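Side-chain contact in lantibiotic dehydratase (Microbispora corallina, PDB 5EHK), which probably dehydrates serine and threonine residues of the NAI-107 precursor peptide in a tRNA-dependent reaction during lantibiotic biosynthesis: residues L129-I134 with L749-R754. Residues are numbered along the deposited sequence; the frame is centred on the assembly and turned at random.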
ATOM      1  N   LEU A 129      10.757  39.162  20.980  1.00 42.69           N
ATOM      2  CA  LEU A 129      11.910  39.436  21.826  1.00 40.27           C
ATOM      3  C   LEU A 129      11.997  38.437  22.967  1.00 39.74           C
ATOM      4  O   LEU A 129      13.084  37.977  23.321  1.00 35.76           O
ATOM      5  CB  LEU A 129      11.814  40.830  22.421  1.00 36.53           C
ATOM      6  CG  LEU A 129      13.015  41.107  23.313  1.00 42.65           C
ATOM      7  CD1 LEU A 129      14.194  41.602  22.482  1.00 41.76           C
ATOM      8  CD2 LEU A 129      12.654  42.071  24.425  1.00 46.30           C
ATOM      9  N   LEU A 130      10.836  38.072  23.501  1.00 38.47           N
ATOM     10  CA  LEU A 130      10.757  37.117  24.597  1.00 36.80           C
ATOM     11  C   LEU A 130      11.293  35.763  24.172  1.00 36.35           C
ATOM     12  O   LEU A 130      11.938  35.080  24.956  1.00 36.61           O
ATOM     13  CB  LEU A 130       9.317  36.991  25.096  1.00 39.81           C
ATOM     14  CG  LEU A 130       9.056  36.062  26.279  1.00 41.79           C
ATOM     15  CD1 LEU A 130       9.877  36.478  27.481  1.00 41.23           C
ATOM     16  CD2 LEU A 130       7.568  36.049  26.610  1.00 46.73           C
ATOM     17  N   ARG A 131      11.003  35.374  22.935  1.00 38.14           N
ATOM     18  CA  ARG A 131      11.505  34.121  22.389  1.00 35.43           C
ATOM     19  C   ARG A 131      13.019  34.144  22.366  1.00 37.15           C
ATOM     20  O   ARG A 131      13.663  33.146  22.685  1.00 37.25           O
ATOM     21  CB  ARG A 131      10.960  33.883  20.990  1.00 41.42           C
ATOM     22  CG  ARG A 131       9.479  33.643  20.954  1.00 36.54           C
ATOM     23  CD  ARG A 131       8.984  33.539  19.531  1.00 37.91           C
ATOM     24  NE  ARG A 131       7.527  33.572  19.507  1.00 51.28           N
ATOM     25  CZ  ARG A 131       6.764  32.510  19.754  1.00 57.06           C
ATOM     26  NH1 ARG A 131       7.328  31.333  20.026  1.00 51.02           N
ATOM     27  NH2 ARG A 131       5.442  32.622  19.720  1.00 55.12           N
ATOM     28  N   TYR A 132      13.576  35.273  21.935  1.00 34.15           N
ATOM     29  CA  TYR A 132      15.027  35.449  21.866  1.00 34.13           C
ATOM     30  C   TYR A 132      15.711  35.529  23.248  1.00 36.85           C
ATOM     31  O   TYR A 132      16.865  35.126  23.401  1.00 37.60           O
ATOM     32  CB  TYR A 132      15.370  36.685  21.026  1.00 33.52           C
ATOM     33  CG  TYR A 132      15.167  36.508  19.525  1.00 36.84           C
ATOM     34  CD1 TYR A 132      15.689  35.407  18.851  1.00 35.02           C
ATOM     35  CD2 TYR A 132      14.430  37.432  18.791  1.00 32.91           C
ATOM     36  CE1 TYR A 132      15.500  35.245  17.493  1.00 33.90           C
ATOM     37  CE2 TYR A 132      14.237  37.280  17.440  1.00 36.49           C
ATOM     38  CZ  TYR A 132      14.774  36.186  16.794  1.00 40.25           C
ATOM     39  OH  TYR A 132      14.572  36.038  15.445  1.00 40.23           O
ATOM     40  N   ASP A 133      15.004  36.054  24.246  1.00 34.60           N
ATOM     41  CA  ASP A 133      15.553  36.176  25.592  1.00 33.65           C
ATOM     42  C   ASP A 133      15.663  34.769  26.170  1.00 34.98           C
ATOM     43  O   ASP A 133      16.760  34.294  26.468  1.00 34.28           O
ATOM     44  CB  ASP A 133      14.611  37.039  26.453  1.00 40.84           C
ATOM     45  CG  ASP A 133      15.220  37.461  27.806  1.00 46.56           C
ATOM     46  OD1 ASP A 133      16.029  36.711  28.404  1.00 51.50           O
ATOM     47  OD2 ASP A 133      14.861  38.563  28.279  1.00 42.35           O
ATOM     48  N   ILE A 134      14.517  34.098  26.270  1.00 34.28           N
ATOM     49  CA  ILE A 134      14.429  32.723  26.723  1.00 27.37           C
ATOM     50  C   ILE A 134      15.463  31.851  26.037  1.00 34.54           C
ATOM     51  O   ILE A 134      16.116  31.029  26.687  1.00 35.05           O
ATOM     52  CB  ILE A 134      13.037  32.150  26.422  1.00 28.00           C
ATOM     53  CG1 ILE A 134      11.996  32.911  27.236  1.00 29.93           C
ATOM     54  CG2 ILE A 134      12.972  30.664  26.745  1.00 24.10           C
ATOM     55  CD1 ILE A 134      10.620  32.354  27.138  1.00 32.77           C
ATOM     56  N   LEU A 749       3.088  30.581  25.475  1.00 44.79           N
ATOM     57  CA  LEU A 749       2.644  29.221  25.210  1.00 40.10           C
ATOM     58  C   LEU A 749       1.366  29.244  24.393  1.00 45.00           C
ATOM     59  O   LEU A 749       1.122  28.344  23.592  1.00 51.02           O
ATOM     60  CB  LEU A 749       2.420  28.440  26.507  1.00 39.42           C
ATOM     61  CG  LEU A 749       1.800  27.041  26.365  1.00 33.58           C
ATOM     62  CD1 LEU A 749       2.815  26.062  25.853  1.00 27.58           C
ATOM     63  CD2 LEU A 749       1.187  26.534  27.664  1.00 40.96           C
ATOM     64  N   ARG A 750       0.548  30.271  24.582  1.00 40.96           N
ATOM     65  CA  ARG A 750      -0.705  30.340  23.847  1.00 47.65           C
ATOM     66  C   ARG A 750      -0.433  30.671  22.389  1.00 49.42           C
ATOM     67  O   ARG A 750      -0.979  30.039  21.489  1.00 56.02           O
ATOM     68  CB  ARG A 750      -1.654  31.365  24.465  1.00 58.78           C
ATOM     69  CG  ARG A 750      -3.042  31.420  23.825  1.00 58.67           C
ATOM     70  CD  ARG A 750      -3.892  32.440  24.568  1.00 61.48           C
ATOM     71  NE  ARG A 750      -5.245  32.588  24.038  1.00 65.34           N
ATOM     72  CZ  ARG A 750      -6.177  33.333  24.620  1.00 67.27           C
ATOM     73  NH1 ARG A 750      -5.889  33.996  25.732  1.00 65.38           N
ATOM     74  NH2 ARG A 750      -7.390  33.426  24.094  1.00 73.54           N
ATOM     75  N   ASP A 751       0.421  31.663  22.162  1.00 48.75           N
ATOM     76  CA  ASP A 751       0.776  32.081  20.815  1.00 48.14           C
ATOM     77  C   ASP A 751       1.470  30.943  20.087  1.00 51.20           C
ATOM     78  O   ASP A 751       1.214  30.691  18.907  1.00 51.62           O
ATOM     79  CB  ASP A 751       1.710  33.288  20.873  1.00 49.86           C
ATOM     80  CG  ASP A 751       1.882  33.961  19.524  1.00 58.10           C
ATOM     81  OD1 ASP A 751       0.934  33.932  18.707  1.00 65.54           O
ATOM     82  OD2 ASP A 751       2.976  34.512  19.274  1.00 59.11           O
ATOM     83  N   GLU A 752       2.352  30.255  20.804  1.00 52.26           N
ATOM     84  CA  GLU A 752       3.107  29.152  20.222  1.00 52.94           C
ATOM     85  C   GLU A 752       2.202  27.981  19.846  1.00 51.88           C
ATOM     86  O   GLU A 752       2.482  27.262  18.887  1.00 48.77           O
ATOM     87  CB  GLU A 752       4.232  28.701  21.161  1.00 44.76           C
ATOM     88  CG  GLU A 752       5.173  27.675  20.554  1.00 43.50           C
ATOM     89  CD  GLU A 752       6.044  28.239  19.433  1.00 54.61           C
ATOM     90  OE1 GLU A 752       6.505  29.398  19.529  1.00 50.46           O
ATOM     91  OE2 GLU A 752       6.263  27.513  18.441  1.00 59.39           O
ATOM     92  N   LEU A 753       1.136  27.773  20.621  1.00 50.46           N
ATOM     93  CA  LEU A 753       0.200  26.687  20.341  1.00 49.19           C
ATOM     94  C   LEU A 753      -0.738  26.994  19.173  1.00 49.37           C
ATOM     95  O   LEU A 753      -1.021  26.123  18.354  1.00 48.33           O
ATOM     96  CB  LEU A 753      -0.590  26.296  21.591  1.00 45.98           C
ATOM     97  CG  LEU A 753      -1.516  25.086  21.422  1.00 46.72           C
ATOM     98  CD1 LEU A 753      -0.814  23.957  20.690  1.00 43.49           C
ATOM     99  CD2 LEU A 753      -2.019  24.604  22.771  1.00 46.41           C
ATOM    100  N   ARG A 754      -1.209  28.233  19.094  1.00 51.25           N
ATOM    101  CA  ARG A 754      -2.026  28.652  17.963  1.00 53.60           C
ATOM    102  C   ARG A 754      -1.197  28.461  16.708  1.00 53.87           C
ATOM    103  O   ARG A 754      -1.691  28.026  15.667  1.00 55.45           O
ATOM    104  CB  ARG A 754      -2.423  30.126  18.098  1.00 59.35           C
ATOM    105  CG  ARG A 754      -3.264  30.461  19.334  1.00 66.40           C
ATOM    106  CD  ARG A 754      -3.466  31.970  19.496  1.00 68.02           C
ATOM    107  NE  ARG A 754      -4.186  32.551  18.364  1.00 85.03           N
ATOM    108  CZ  ARG A 754      -4.444  33.848  18.219  1.00 83.85           C
ATOM    109  NH1 ARG A 754      -4.041  34.717  19.137  1.00 75.68           N
ATOM    110  NH2 ARG A 754      -5.105  34.277  17.151  1.00 86.61           N
TER
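R131 reaches from helix 119-138 to helix 743-755 and sets its guanidinium group between two consecutive acids, D751 and E752, a worked example of how a single arginine can bind neighbouring carboxylates along its edge. The closest pair of alpha carbons, R131 CA and E752 CA, is 10.0 Å apart; the arginine covers a little over half of that gap and the acids close the rest. Its CG is anti to the carbonyl carbon (chi1 -67°), and from CG to NE the chain runs extended, which carries the charged end toward the other helix. R131 NH2 donates a hydrogen bond to D751 OD2 at 3.1 Å, part of a salt bridge. The bond is noticeably bent, with an N-H...O angle of 142°. D751 OD2 lies in the guanidinium plane, whereas the nitrogen approaches that oxygen from above the carboxylate plane, the two flat groups being turned 56° apart. NH1 faces OE1 of E752 in a second salt bridge; the modelled separation is too short to be reliable, so the precise placing of these two atoms is doubtful. The result is an interhelical salt-bridge network tying together two sequence-distant helices of the dehydratase, with 129-134 in the lantibiotic dehydratase N-terminal family region, and R131 also touches L748 and L736 beside it. Both acids have CG anti to the backbone N, but E752 then bends at chi2, and its carboxylate is divided between partners: OE1 is on the side of R131 in the model, while OE2 forms a salt bridge with R755 and a hydrogen bond with T756. These bonds on OE2 probably limit the rotation of the buried E752 carboxylate, and the arginine's positive charge would be expected to favour the ionised form of both acids.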